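Putative methylthioribose-1-phosphate isomerase (Archaeoglobus fulgidus, PDB 1T5O) probably catalyses the interconversion of methylthioribose-1-phosphate and methylthioribulose-1-phosphate, an isomerisation in methionine biosynthesis. Local coordinates at residues K19-L24 and G194-C199; R134-Y139 and A264-T269; F270-T275 and V333-V338. One frame throughout, in Å; residues are numbered along the deposited sequence.

Overall arrangement
Three contacts illustrate how a Rossmann-like domain binds peripheral elements to its core. From the N terminus, the loop between strands 12-15 and 26-29 meets helix 193-204 in contact 1, closing a largely helical span of 169 residues. Inside that span the chain passes through helix 111-141, whose C-terminal part later meets the end of strand 261-264 in contact 2; the segments of contacts 1 and 2 therefore alternate and the loops cross. Contact 3 opens directly after contact 2 closes and joins the same connection to the C-terminal helix 331-338. Contacts 2 and 3 touch, A265 packing on F270, whereas contacts 1 and 3 lie on opposite sides of the chain's centre.

Contact 1. Residues K19-L24 and G194-C199; sequences KLPEKL and GSRLTC
The carbonyl oxygen of L20 sits at the edge of the R196 guanidinium, near its plane, while L197 CD2, from the same helix as the arginine, lies over one face, 3.9 Å above the plane and displaced toward the rim. The setting is a helix of the Rossmann-like domain, 193-204, receiving a loop from the N-terminal region. R196 NH1 lies 2.8 Å from L20 O, but the N-H points poorly, with an angle of 125° at the hydrogen, and the bond is weak. Q17 O takes a second weak bond from the same nitrogen, so the arginine gathers two backbone carbonyls of one loop. Its side chain leaves the helix with CG anti to the carbonyl carbon (chi1 -67°) and bends at chi3, which carries the charged end back to L20.

Beside this polar point the packing is apolar. The side chains of L20 and L197 cross at about a right angle, and L197 CD2 approaches both CB and CD2 of L20. W200, one turn beyond R196 on the same helix, also packs on L20 and P21. The peptide before P21 is cis, and the proline ring lies against the helix backbone, its CD 3.9 Å from R196 CA.

L197 also touches R45, a predicted substrate-binding residue, which places the contact next to the probable active site, and A298 of the second subunit packs on P21. The burial has a polar cost: R196 O, without a polar partner in the model, faces P21 CB at 3.4 Å.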
ATOM      1  N   LYS A  19     -13.643 -14.780   7.463  1.00 31.88           N
ATOM      2  CA  LYS A  19     -13.371 -15.996   6.691  1.00 32.36           C
ATOM      3  C   LYS A  19     -13.114 -15.719   5.220  1.00 30.91           C
ATOM      4  O   LYS A  19     -12.603 -16.574   4.480  1.00 28.41           O
ATOM      5  CB  LYS A  19     -14.559 -16.951   6.810  1.00 36.09           C
ATOM      6  CG  LYS A  19     -14.243 -18.270   7.467  1.00 40.73           C
ATOM      7  CD  LYS A  19     -13.901 -18.077   8.927  1.00 42.03           C
ATOM      8  CE  LYS A  19     -13.538 -19.407   9.570  1.00 44.60           C
ATOM      9  NZ  LYS A  19     -14.533 -19.820  10.608  1.00 46.13           N
ATOM     10  N   LEU A  20     -13.500 -14.528   4.786  1.00 29.26           N
ATOM     11  CA  LEU A  20     -13.312 -14.114   3.398  1.00 28.29           C
ATOM     12  C   LEU A  20     -11.842 -13.811   3.176  1.00 26.67           C
ATOM     13  O   LEU A  20     -11.149 -13.431   4.110  1.00 26.75           O
ATOM     14  CB  LEU A  20     -14.136 -12.848   3.126  1.00 28.77           C
ATOM     15  CG  LEU A  20     -15.528 -12.910   2.473  1.00 28.61           C
ATOM     16  CD1 LEU A  20     -16.062 -14.310   2.388  1.00 27.86           C
ATOM     17  CD2 LEU A  20     -16.468 -11.964   3.227  1.00 25.68           C
ATOM     18  N   PRO A  21     -11.354 -13.936   1.930  1.00 26.55           N
ATOM     19  CA  PRO A  21     -12.086 -14.345   0.723  1.00 27.58           C
ATOM     20  C   PRO A  21     -12.128 -15.861   0.453  1.00 29.78           C
ATOM     21  O   PRO A  21     -12.827 -16.321  -0.454  1.00 28.59           O
ATOM     22  CB  PRO A  21     -11.348 -13.587  -0.389  1.00 26.62           C
ATOM     23  CG  PRO A  21      -9.928 -13.590   0.094  1.00 24.77           C
ATOM     24  CD  PRO A  21     -10.086 -13.268   1.571  1.00 25.72           C
ATOM     25  N   GLU A  22     -11.374 -16.627   1.231  1.00 33.11           N
ATOM     26  CA  GLU A  22     -11.300 -18.071   1.036  1.00 37.08           C
ATOM     27  C   GLU A  22     -12.604 -18.841   1.192  1.00 37.24           C
ATOM     28  O   GLU A  22     -12.859 -19.780   0.438  1.00 37.09           O
ATOM     29  CB  GLU A  22     -10.254 -18.673   1.977  1.00 43.20           C
ATOM     30  CG  GLU A  22     -10.438 -20.167   2.242  1.00 49.19           C
ATOM     31  CD  GLU A  22      -9.245 -20.786   2.915  1.00 52.44           C
ATOM     32  OE1 GLU A  22      -8.854 -20.324   4.015  1.00 55.90           O
ATOM     33  OE2 GLU A  22      -8.693 -21.740   2.329  1.00 55.92           O
ATOM     34  N   LYS A  23     -13.430 -18.456   2.158  1.00 37.57           N
ATOM     35  CA  LYS A  23     -14.682 -19.170   2.366  1.00 38.23           C
ATOM     36  C   LYS A  23     -15.840 -18.282   2.757  1.00 37.86           C
ATOM     37  O   LYS A  23     -15.677 -17.323   3.516  1.00 37.92           O
ATOM     38  CB  LYS A  23     -14.512 -20.238   3.458  1.00 38.86           C
ATOM     39  CG  LYS A  23     -13.372 -21.225   3.218  1.00 43.39           C
ATOM     40  CD  LYS A  23     -13.515 -22.541   4.023  1.00 45.21           C
ATOM     41  CE  LYS A  23     -13.917 -22.315   5.497  1.00 46.98           C
ATOM     42  NZ  LYS A  23     -15.383 -22.029   5.693  1.00 45.78           N
ATOM     43  N   LEU A  24     -17.012 -18.602   2.223  1.00 37.80           N
ATOM     44  CA  LEU A  24     -18.231 -17.881   2.571  1.00 37.59           C
ATOM     45  C   LEU A  24     -18.840 -18.736   3.673  1.00 38.92           C
ATOM     46  O   LEU A  24     -19.225 -19.884   3.435  1.00 38.52           O
ATOM     47  CB  LEU A  24     -19.187 -17.802   1.384  1.00 36.81           C
ATOM     48  CG  LEU A  24     -20.596 -17.268   1.691  1.00 36.31           C
ATOM     49  CD1 LEU A  24     -20.519 -15.954   2.473  1.00 34.40           C
ATOM     50  CD2 LEU A  24     -21.346 -17.076   0.381  1.00 35.30           C
ATOM     51  N   GLY A 194      -9.981  -4.030   0.422  1.00 23.00           N
ATOM     52  CA  GLY A 194     -10.181  -4.029  -1.020  1.00 20.44           C
ATOM     53  C   GLY A 194      -9.944  -5.382  -1.669  1.00 22.10           C
ATOM     54  O   GLY A 194     -10.742  -5.838  -2.501  1.00 21.70           O
ATOM     55  N   SER A 195      -8.865  -6.057  -1.295  1.00 21.40           N
ATOM     56  CA  SER A 195      -8.585  -7.359  -1.907  1.00 22.60           C
ATOM     57  C   SER A 195      -9.400  -8.485  -1.265  1.00 23.37           C
ATOM     58  O   SER A 195      -9.888  -9.382  -1.958  1.00 23.59           O
ATOM     59  CB  SER A 195      -7.090  -7.679  -1.808  1.00 20.98           C
ATOM     60  OG  SER A 195      -6.691  -7.719  -0.451  1.00 24.67           O
ATOM     61  N   ARG A 196      -9.554  -8.424   0.051  1.00 21.69           N
ATOM     62  CA  ARG A 196     -10.296  -9.427   0.792  1.00 24.47           C
ATOM     63  C   ARG A 196     -11.814  -9.387   0.611  1.00 24.95           C
ATOM     64  O   ARG A 196     -12.446 -10.408   0.371  1.00 25.27           O
ATOM     65  CB  ARG A 196     -10.001  -9.299   2.291  1.00 23.00           C
ATOM     66  CG  ARG A 196      -8.579  -9.632   2.667  1.00 27.98           C
ATOM     67  CD  ARG A 196      -8.521 -10.194   4.070  1.00 31.17           C
ATOM     68  NE  ARG A 196      -9.335  -9.378   4.923  1.00 36.53           N
ATOM     69  CZ  ARG A 196     -10.376  -9.796   5.634  1.00 36.76           C
ATOM     70  NH1 ARG A 196     -10.769 -11.070   5.640  1.00 35.76           N
ATOM     71  NH2 ARG A 196     -11.070  -8.895   6.290  1.00 33.86           N
ATOM     72  N   LEU A 197     -12.381  -8.194   0.698  1.00 24.09           N
ATOM     73  CA  LEU A 197     -13.822  -8.029   0.643  1.00 22.92           C
ATOM     74  C   LEU A 197     -14.395  -7.522  -0.678  1.00 22.90           C
ATOM     75  O   LEU A 197     -15.295  -8.135  -1.235  1.00 20.24           O
ATOM     76  CB  LEU A 197     -14.237  -7.118   1.808  1.00 18.74           C
ATOM     77  CG  LEU A 197     -13.618  -7.525   3.170  1.00 20.17           C
ATOM     78  CD1 LEU A 197     -14.072  -6.586   4.307  1.00 20.83           C
ATOM     79  CD2 LEU A 197     -14.035  -8.963   3.526  1.00 21.59           C
ATOM     80  N   THR A 198     -13.870  -6.415  -1.189  1.00 20.94           N
ATOM     81  CA  THR A 198     -14.409  -5.873  -2.422  1.00 19.14           C
ATOM     82  C   THR A 198     -14.257  -6.813  -3.608  1.00 20.03           C
ATOM     83  O   THR A 198     -15.208  -6.996  -4.377  1.00 18.55           O
ATOM     84  CB  THR A 198     -13.761  -4.516  -2.735  1.00 19.01           C
ATOM     85  OG1 THR A 198     -14.204  -3.585  -1.751  1.00 18.66           O
ATOM     86  CG2 THR A 198     -14.133  -4.023  -4.116  1.00 18.16           C
ATOM     87  N   CYS A 199     -13.079  -7.408  -3.768  1.00 18.85           N
ATOM     88  CA  CYS A 199     -12.897  -8.308  -4.888  1.00 21.79           C
ATOM     89  C   CYS A 199     -13.829  -9.532  -4.749  1.00 21.92           C
ATOM     90  O   CYS A 199     -14.333 -10.049  -5.741  1.00 22.37           O
ATOM     91  CB  CYS A 199     -11.433  -8.742  -5.011  1.00 21.22           C
ATOM     92  SG  CYS A 199     -10.292  -7.428  -5.614  1.00 21.32           S
TER

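Contact 2. Residues R134-Y139 and A264-T269; sequences RKMGEY and AAPKAT
Plain van der Waals packing joins the C-terminal part of helix 111-141 to the end of an inner strand of the Rossmann-like sheet, with M136 reaching across to A264, A265 and P266. The receiving segment begins at the last residue of strand 261-264, where the strand gives way to the loop that turns through a short 3-10 segment at 267-269. Backbone hydrogen bonds between A264 and V231 and between A265 and I321 tie it to the strands on either side, so the methionine probably meets a firmly held surface.

Its side chain extends from the helix with CG anti to the backbone nitrogen (chi1 176°), stays extended at chi2 and bends only at chi3, -62°. Extension brings the sulfur over the start of the segment, SD lying 4.1 Å from A264 CB, and the final bend lays the methyl group against the A265-P266 peptide. T166, from a loop, packs on M136 as well. All four touching residues are buried, and the thioether alone spans from helix to strand end. The methyl is the closest part of it: CE is 3.7 Å from P266 CD and 3.3 Å from P266 N.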
ATOM      1  N   ARG A 134     -30.398   1.138  -2.489  1.00 23.04           N
ATOM      2  CA  ARG A 134     -30.923   0.976  -3.852  1.00 25.43           C
ATOM      3  C   ARG A 134     -31.328   2.345  -4.423  1.00 23.94           C
ATOM      4  O   ARG A 134     -31.116   2.635  -5.603  1.00 22.68           O
ATOM      5  CB  ARG A 134     -32.162   0.062  -3.880  1.00 26.70           C
ATOM      6  CG  ARG A 134     -31.932  -1.428  -3.609  1.00 33.23           C
ATOM      7  CD  ARG A 134     -33.225  -2.135  -4.003  1.00 36.33           C
ATOM      8  NE  ARG A 134     -33.478  -3.425  -3.376  1.00 40.84           N
ATOM      9  CZ  ARG A 134     -34.612  -3.714  -2.740  1.00 39.92           C
ATOM     10  NH1 ARG A 134     -35.573  -2.806  -2.649  1.00 39.81           N
ATOM     11  NH2 ARG A 134     -34.784  -4.902  -2.189  1.00 41.14           N
ATOM     12  N   LYS A 135     -31.938   3.184  -3.589  1.00 24.59           N
ATOM     13  CA  LYS A 135     -32.363   4.510  -4.058  1.00 24.23           C
ATOM     14  C   LYS A 135     -31.096   5.336  -4.398  1.00 23.47           C
ATOM     15  O   LYS A 135     -31.016   5.980  -5.454  1.00 20.20           O
ATOM     16  CB  LYS A 135     -33.197   5.207  -2.971  1.00 24.09           C
ATOM     17  CG  LYS A 135     -33.723   6.549  -3.412  1.00 28.00           C
ATOM     18  CD  LYS A 135     -34.833   7.063  -2.508  1.00 32.47           C
ATOM     19  CE  LYS A 135     -35.752   8.022  -3.273  1.00 34.01           C
ATOM     20  NZ  LYS A 135     -36.744   8.651  -2.339  1.00 39.40           N
ATOM     21  N   MET A 136     -30.121   5.300  -3.486  1.00 21.09           N
ATOM     22  CA  MET A 136     -28.835   5.998  -3.677  1.00 21.57           C
ATOM     23  C   MET A 136     -28.174   5.471  -4.957  1.00 21.34           C
ATOM     24  O   MET A 136     -27.614   6.230  -5.765  1.00 20.51           O
ATOM     25  CB  MET A 136     -27.905   5.723  -2.488  1.00 21.62           C
ATOM     26  CG  MET A 136     -26.523   6.321  -2.623  1.00 23.46           C
ATOM     27  SD  MET A 136     -25.449   5.696  -1.283  1.00 29.28           S
ATOM     28  CE  MET A 136     -26.263   6.289   0.037  1.00 25.15           C
ATOM     29  N   GLY A 137     -28.239   4.156  -5.122  1.00 21.55           N
ATOM     30  CA  GLY A 137     -27.680   3.510  -6.290  1.00 24.17           C
ATOM     31  C   GLY A 137     -28.270   4.002  -7.610  1.00 25.78           C
ATOM     32  O   GLY A 137     -27.518   4.243  -8.574  1.00 25.20           O
ATOM     33  N   GLU A 138     -29.602   4.115  -7.662  1.00 24.22           N
ATOM     34  CA  GLU A 138     -30.308   4.584  -8.849  1.00 26.78           C
ATOM     35  C   GLU A 138     -29.879   6.007  -9.193  1.00 23.95           C
ATOM     36  O   GLU A 138     -29.686   6.331 -10.360  1.00 22.74           O
ATOM     37  CB  GLU A 138     -31.823   4.554  -8.621  1.00 30.78           C
ATOM     38  CG  GLU A 138     -32.393   3.157  -8.528  1.00 38.33           C
ATOM     39  CD  GLU A 138     -33.119   2.716  -9.792  1.00 45.28           C
ATOM     40  OE1 GLU A 138     -32.488   2.628 -10.881  1.00 47.51           O
ATOM     41  OE2 GLU A 138     -34.346   2.449  -9.686  1.00 49.09           O
ATOM     42  N   TYR A 139     -29.768   6.857  -8.179  1.00 21.58           N
ATOM     43  CA  TYR A 139     -29.317   8.233  -8.391  1.00 22.29           C
ATOM     44  C   TYR A 139     -27.887   8.217  -8.907  1.00 21.84           C
ATOM     45  O   TYR A 139     -27.575   8.903  -9.861  1.00 25.26           O
ATOM     46  CB  TYR A 139     -29.362   9.025  -7.100  1.00 22.03           C
ATOM     47  CG  TYR A 139     -30.714   9.506  -6.714  1.00 24.15           C
ATOM     48  CD1 TYR A 139     -31.240   9.217  -5.445  1.00 26.73           C
ATOM     49  CD2 TYR A 139     -31.452  10.331  -7.565  1.00 26.39           C
ATOM     50  CE1 TYR A 139     -32.466   9.752  -5.037  1.00 25.28           C
ATOM     51  CE2 TYR A 139     -32.681  10.867  -7.157  1.00 27.19           C
ATOM     52  CZ  TYR A 139     -33.175  10.573  -5.889  1.00 27.29           C
ATOM     53  OH  TYR A 139     -34.381  11.106  -5.463  1.00 30.14           O
ATOM     54  N   ALA A 264     -20.184   8.176  -2.235  1.00 17.27           N
ATOM     55  CA  ALA A 264     -21.552   7.699  -2.057  1.00 18.96           C
ATOM     56  C   ALA A 264     -21.803   7.525  -0.558  1.00 18.12           C
ATOM     57  O   ALA A 264     -21.111   6.747   0.099  1.00 18.79           O
ATOM     58  CB  ALA A 264     -21.735   6.345  -2.797  1.00 17.49           C
ATOM     59  N   ALA A 265     -22.776   8.250  -0.011  1.00 18.68           N
ATOM     60  CA  ALA A 265     -23.081   8.109   1.427  1.00 19.61           C
ATOM     61  C   ALA A 265     -24.459   8.626   1.729  1.00 20.02           C
ATOM     62  O   ALA A 265     -24.859   9.642   1.187  1.00 20.06           O
ATOM     63  CB  ALA A 265     -22.072   8.870   2.280  1.00 18.09           C
ATOM     64  N   PRO A 266     -25.186   7.952   2.639  1.00 21.61           N
ATOM     65  CA  PRO A 266     -26.537   8.388   2.998  1.00 20.04           C
ATOM     66  C   PRO A 266     -26.521   9.610   3.894  1.00 19.53           C
ATOM     67  O   PRO A 266     -25.493   9.971   4.459  1.00 16.19           O
ATOM     68  CB  PRO A 266     -27.133   7.163   3.698  1.00 20.09           C
ATOM     69  CG  PRO A 266     -25.963   6.606   4.422  1.00 24.04           C
ATOM     70  CD  PRO A 266     -24.804   6.743   3.401  1.00 21.21           C
ATOM     71  N   LYS A 267     -27.681  10.256   3.998  1.00 19.65           N
ATOM     72  CA  LYS A 267     -27.835  11.458   4.811  1.00 21.61           C
ATOM     73  C   LYS A 267     -27.261  11.286   6.214  1.00 21.01           C
ATOM     74  O   LYS A 267     -26.602  12.188   6.746  1.00 21.36           O
ATOM     75  CB  LYS A 267     -29.331  11.839   4.906  1.00 21.29           C
ATOM     76  CG  LYS A 267     -29.631  13.056   5.804  1.00 23.91           C
ATOM     77  CD  LYS A 267     -31.115  13.475   5.677  1.00 21.14           C
ATOM     78  CE  LYS A 267     -31.445  14.617   6.618  1.00 22.80           C
ATOM     79  NZ  LYS A 267     -32.852  15.072   6.400  1.00 22.77           N
ATOM     80  N   ALA A 268     -27.487  10.120   6.804  1.00 21.76           N
ATOM     81  CA  ALA A 268     -27.032   9.848   8.166  1.00 23.46           C
ATOM     82  C   ALA A 268     -25.505   9.897   8.360  1.00 23.56           C
ATOM     83  O   ALA A 268     -25.025   9.994   9.485  1.00 23.56           O
ATOM     84  CB  ALA A 268     -27.576   8.497   8.644  1.00 22.86           C
ATOM     85  N   THR A 269     -24.747   9.851   7.273  1.00 21.44           N
ATOM     86  CA  THR A 269     -23.289   9.904   7.388  1.00 20.90           C
ATOM     87  C   THR A 269     -22.785  11.360   7.468  1.00 20.15           C
ATOM     88  O   THR A 269     -21.629  11.625   7.832  1.00 20.45           O
ATOM     89  CB  THR A 269     -22.669   9.140   6.208  1.00 22.80           C
ATOM     90  OG1 THR A 269     -23.039   7.762   6.337  1.00 24.22           O
ATOM     91  CG2 THR A 269     -21.157   9.231   6.194  1.00 20.69           C
TER

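Contact 3. Residues F270-T275 and V333-V338; sequences FDWERT and VNVPKV
V335 is the bump in this contact, and the hollow that takes it is formed by the aromatic rings of F270 and W272. One of its methyls, CG1, stands over the six-membered ring of W272, 3.5 Å from the centroid and only 8° off the ring normal, a nearly ideal CH-pi approach. The other branch continues along the same indole: CG2 comes within 3.7 Å of W272 CH2. Valine and tryptophan arrive from opposite directions, so the branched end of one meets the broad surface of the other. With CG1 anti to the backbone nitrogen (chi1 162°) and CG2 anti to the carbonyl carbon, both methyls project from the helix onto the indole.

F270 closes the hollow from another direction, its ring meeting the same methyl obliquely, with CD2 3.9 Å from V335 CG1. On the pyrrole side of the indole, P336 adds a smaller bump: its CG is 3.9 Å from W272 NE1, and the two side chains run at about a right angle.

W272 belongs to a type I beta turn from D271 to R274, and its carbonyl accepts a hydrogen bond from R238. L320 and I327, on neighbouring strands, also touch V335, while F341 packs on both W272 and V335. The whole is a helix-on-sheet packing at the edge of the Rossmann-like alpha/beta domain, where the C-terminal helix 331-338 is seated against strands 319-322 and 325-327 and the loop after strand 261-264 that carries F270 and W272.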
ATOM      1  N   PHE A 270     -23.661  12.310   7.148  1.00 17.92           N
ATOM      2  CA  PHE A 270     -23.286  13.707   7.226  1.00 19.08           C
ATOM      3  C   PHE A 270     -23.323  14.148   8.702  1.00 19.38           C
ATOM      4  O   PHE A 270     -24.150  13.671   9.461  1.00 20.51           O
ATOM      5  CB  PHE A 270     -24.237  14.575   6.405  1.00 16.75           C
ATOM      6  CG  PHE A 270     -24.077  14.397   4.911  1.00 20.40           C
ATOM      7  CD1 PHE A 270     -24.430  13.183   4.290  1.00 19.05           C
ATOM      8  CD2 PHE A 270     -23.566  15.429   4.136  1.00 18.82           C
ATOM      9  CE1 PHE A 270     -24.269  13.011   2.892  1.00 18.98           C
ATOM     10  CE2 PHE A 270     -23.407  15.268   2.751  1.00 20.66           C
ATOM     11  CZ  PHE A 270     -23.758  14.069   2.130  1.00 20.45           C
ATOM     12  N   ASP A 271     -22.404  15.030   9.083  1.00 20.51           N
ATOM     13  CA  ASP A 271     -22.287  15.565  10.460  1.00 20.69           C
ATOM     14  C   ASP A 271     -22.035  17.043  10.138  1.00 21.18           C
ATOM     15  O   ASP A 271     -20.955  17.571  10.409  1.00 17.48           O
ATOM     16  CB  ASP A 271     -21.062  14.933  11.150  1.00 21.15           C
ATOM     17  CG  ASP A 271     -21.022  15.178  12.664  1.00 25.36           C
ATOM     18  OD1 ASP A 271     -21.892  15.898  13.221  1.00 24.37           O
ATOM     19  OD2 ASP A 271     -20.106  14.637  13.304  1.00 26.54           O
ATOM     20  N   TRP A 272     -23.064  17.701   9.594  1.00 20.30           N
ATOM     21  CA  TRP A 272     -22.947  19.070   9.089  1.00 21.61           C
ATOM     22  C   TRP A 272     -22.736  20.216  10.062  1.00 22.41           C
ATOM     23  O   TRP A 272     -22.481  21.343   9.620  1.00 19.88           O
ATOM     24  CB  TRP A 272     -24.141  19.385   8.167  1.00 22.98           C
ATOM     25  CG  TRP A 272     -23.792  20.281   6.994  1.00 22.63           C
ATOM     26  CD1 TRP A 272     -24.272  21.529   6.744  1.00 24.81           C
ATOM     27  CD2 TRP A 272     -22.881  19.977   5.924  1.00 21.97           C
ATOM     28  NE1 TRP A 272     -23.714  22.030   5.585  1.00 24.12           N
ATOM     29  CE2 TRP A 272     -22.859  21.094   5.064  1.00 21.54           C
ATOM     30  CE3 TRP A 272     -22.082  18.867   5.614  1.00 20.32           C
ATOM     31  CZ2 TRP A 272     -22.064  21.142   3.906  1.00 20.63           C
ATOM     32  CZ3 TRP A 272     -21.287  18.911   4.456  1.00 23.03           C
ATOM     33  CH2 TRP A 272     -21.292  20.054   3.621  1.00 21.94           C
ATOM     34  N   GLU A 273     -22.851  19.949  11.366  1.00 20.61           N
ATOM     35  CA  GLU A 273     -22.586  20.992  12.350  1.00 21.93           C
ATOM     36  C   GLU A 273     -21.058  21.121  12.550  1.00 21.47           C
ATOM     37  O   GLU A 273     -20.563  22.104  13.079  1.00 20.92           O
ATOM     38  CB  GLU A 273     -23.228  20.629  13.691  1.00 21.37           C
ATOM     39  CG  GLU A 273     -24.760  20.626  13.665  1.00 25.40           C
ATOM     40  CD  GLU A 273     -25.358  22.017  13.492  1.00 28.83           C
ATOM     41  OE1 GLU A 273     -24.599  23.009  13.409  1.00 30.81           O
ATOM     42  OE2 GLU A 273     -26.600  22.120  13.441  1.00 34.31           O
ATOM     43  N   ARG A 274     -20.318  20.115  12.111  1.00 21.63           N
ATOM     44  CA  ARG A 274     -18.872  20.107  12.313  1.00 21.24           C
ATOM     45  C   ARG A 274     -18.046  20.463  11.075  1.00 22.19           C
ATOM     46  O   ARG A 274     -18.561  20.501   9.948  1.00 20.39           O
ATOM     47  CB  ARG A 274     -18.450  18.702  12.763  1.00 20.07           C
ATOM     48  CG  ARG A 274     -19.257  18.063  13.933  1.00 22.02           C
ATOM     49  CD  ARG A 274     -18.722  18.458  15.329  1.00 20.23           C
ATOM     50  NE  ARG A 274     -19.155  19.798  15.719  1.00 18.50           N
ATOM     51  CZ  ARG A 274     -20.390  20.124  16.093  1.00 18.67           C
ATOM     52  NH1 ARG A 274     -21.354  19.208  16.138  1.00 18.97           N
ATOM     53  NH2 ARG A 274     -20.659  21.375  16.451  1.00 20.15           N
ATOM     54  N   THR A 275     -16.755  20.719  11.317  1.00 24.72           N
ATOM     55  CA  THR A 275     -15.768  20.940  10.265  1.00 22.73           C
ATOM     56  C   THR A 275     -14.636  19.973  10.606  1.00 21.20           C
ATOM     57  O   THR A 275     -14.625  19.362  11.688  1.00 19.51           O
ATOM     58  CB  THR A 275     -15.235  22.379  10.184  1.00 24.01           C
ATOM     59  OG1 THR A 275     -14.707  22.784  11.450  1.00 25.38           O
ATOM     60  CG2 THR A 275     -16.337  23.311   9.725  1.00 24.49           C
ATOM     61  N   VAL A 333     -24.206  25.394   0.027  1.00 22.92           N
ATOM     62  CA  VAL A 333     -25.566  25.707  -0.392  1.00 22.36           C
ATOM     63  C   VAL A 333     -26.395  24.441  -0.658  1.00 21.33           C
ATOM     64  O   VAL A 333     -27.500  24.295  -0.142  1.00 21.77           O
ATOM     65  CB  VAL A 333     -25.602  26.560  -1.705  1.00 22.20           C
ATOM     66  CG1 VAL A 333     -27.047  26.762  -2.150  1.00 22.34           C
ATOM     67  CG2 VAL A 333     -24.960  27.917  -1.492  1.00 20.76           C
ATOM     68  N   ASN A 334     -25.845  23.513  -1.433  1.00 20.92           N
ATOM     69  CA  ASN A 334     -26.590  22.328  -1.845  1.00 21.99           C
ATOM     70  C   ASN A 334     -26.786  21.157  -0.915  1.00 22.68           C
ATOM     71  O   ASN A 334     -27.754  20.409  -1.075  1.00 23.95           O
ATOM     72  CB  ASN A 334     -26.043  21.827  -3.183  1.00 21.67           C
ATOM     73  CG  ASN A 334     -26.161  22.874  -4.264  1.00 25.18           C
ATOM     74  OD1 ASN A 334     -27.089  23.668  -4.245  1.00 26.62           O
ATOM     75  ND2 ASN A 334     -25.233  22.876  -5.217  1.00 25.70           N
ATOM     76  N   VAL A 335     -25.886  20.982   0.041  1.00 21.84           N
ATOM     77  CA  VAL A 335     -26.034  19.890   0.991  1.00 22.58           C
ATOM     78  C   VAL A 335     -27.294  20.133   1.845  1.00 23.59           C
ATOM     79  O   VAL A 335     -28.144  19.244   1.959  1.00 22.44           O
ATOM     80  CB  VAL A 335     -24.762  19.749   1.857  1.00 21.62           C
ATOM     81  CG1 VAL A 335     -25.043  18.944   3.134  1.00 20.41           C
ATOM     82  CG2 VAL A 335     -23.668  19.028   1.021  1.00 19.51           C
ATOM     83  N   PRO A 336     -27.442  21.339   2.434  1.00 24.38           N
ATOM     84  CA  PRO A 336     -28.648  21.598   3.247  1.00 26.80           C
ATOM     85  C   PRO A 336     -29.913  21.503   2.392  1.00 27.33           C
ATOM     86  O   PRO A 336     -30.936  20.961   2.816  1.00 28.63           O
ATOM     87  CB  PRO A 336     -28.427  23.022   3.769  1.00 26.81           C
ATOM     88  CG  PRO A 336     -26.950  23.152   3.826  1.00 27.29           C
ATOM     89  CD  PRO A 336     -26.491  22.464   2.540  1.00 24.22           C
ATOM     90  N   LYS A 337     -29.835  22.023   1.174  1.00 29.03           N
ATOM     91  CA  LYS A 337     -30.978  21.992   0.271  1.00 29.97           C
ATOM     92  C   LYS A 337     -31.427  20.567  -0.076  1.00 30.09           C
ATOM     93  O   LYS A 337     -32.594  20.205   0.110  1.00 29.28           O
ATOM     94  CB  LYS A 337     -30.647  22.755  -1.021  1.00 33.05           C
ATOM     95  CG  LYS A 337     -31.816  22.862  -1.975  1.00 38.52           C
ATOM     96  CD  LYS A 337     -31.402  23.292  -3.391  1.00 42.10           C
ATOM     97  CE  LYS A 337     -32.495  22.908  -4.393  1.00 44.33           C
ATOM     98  NZ  LYS A 337     -32.181  23.201  -5.828  1.00 46.75           N
ATOM     99  N   VAL A 338     -30.504  19.745  -0.575  1.00 28.81           N
ATOM    100  CA  VAL A 338     -30.848  18.380  -0.963  1.00 26.56           C
ATOM    101  C   VAL A 338     -31.218  17.435   0.196  1.00 28.14           C
ATOM    102  O   VAL A 338     -32.134  16.597   0.064  1.00 26.31           O
ATOM    103  CB  VAL A 338     -29.699  17.720  -1.762  1.00 25.12           C
ATOM    104  CG1 VAL A 338     -30.097  16.296  -2.143  1.00 22.45           C
ATOM    105  CG2 VAL A 338     -29.395  18.546  -3.035  1.00 23.66           C
TER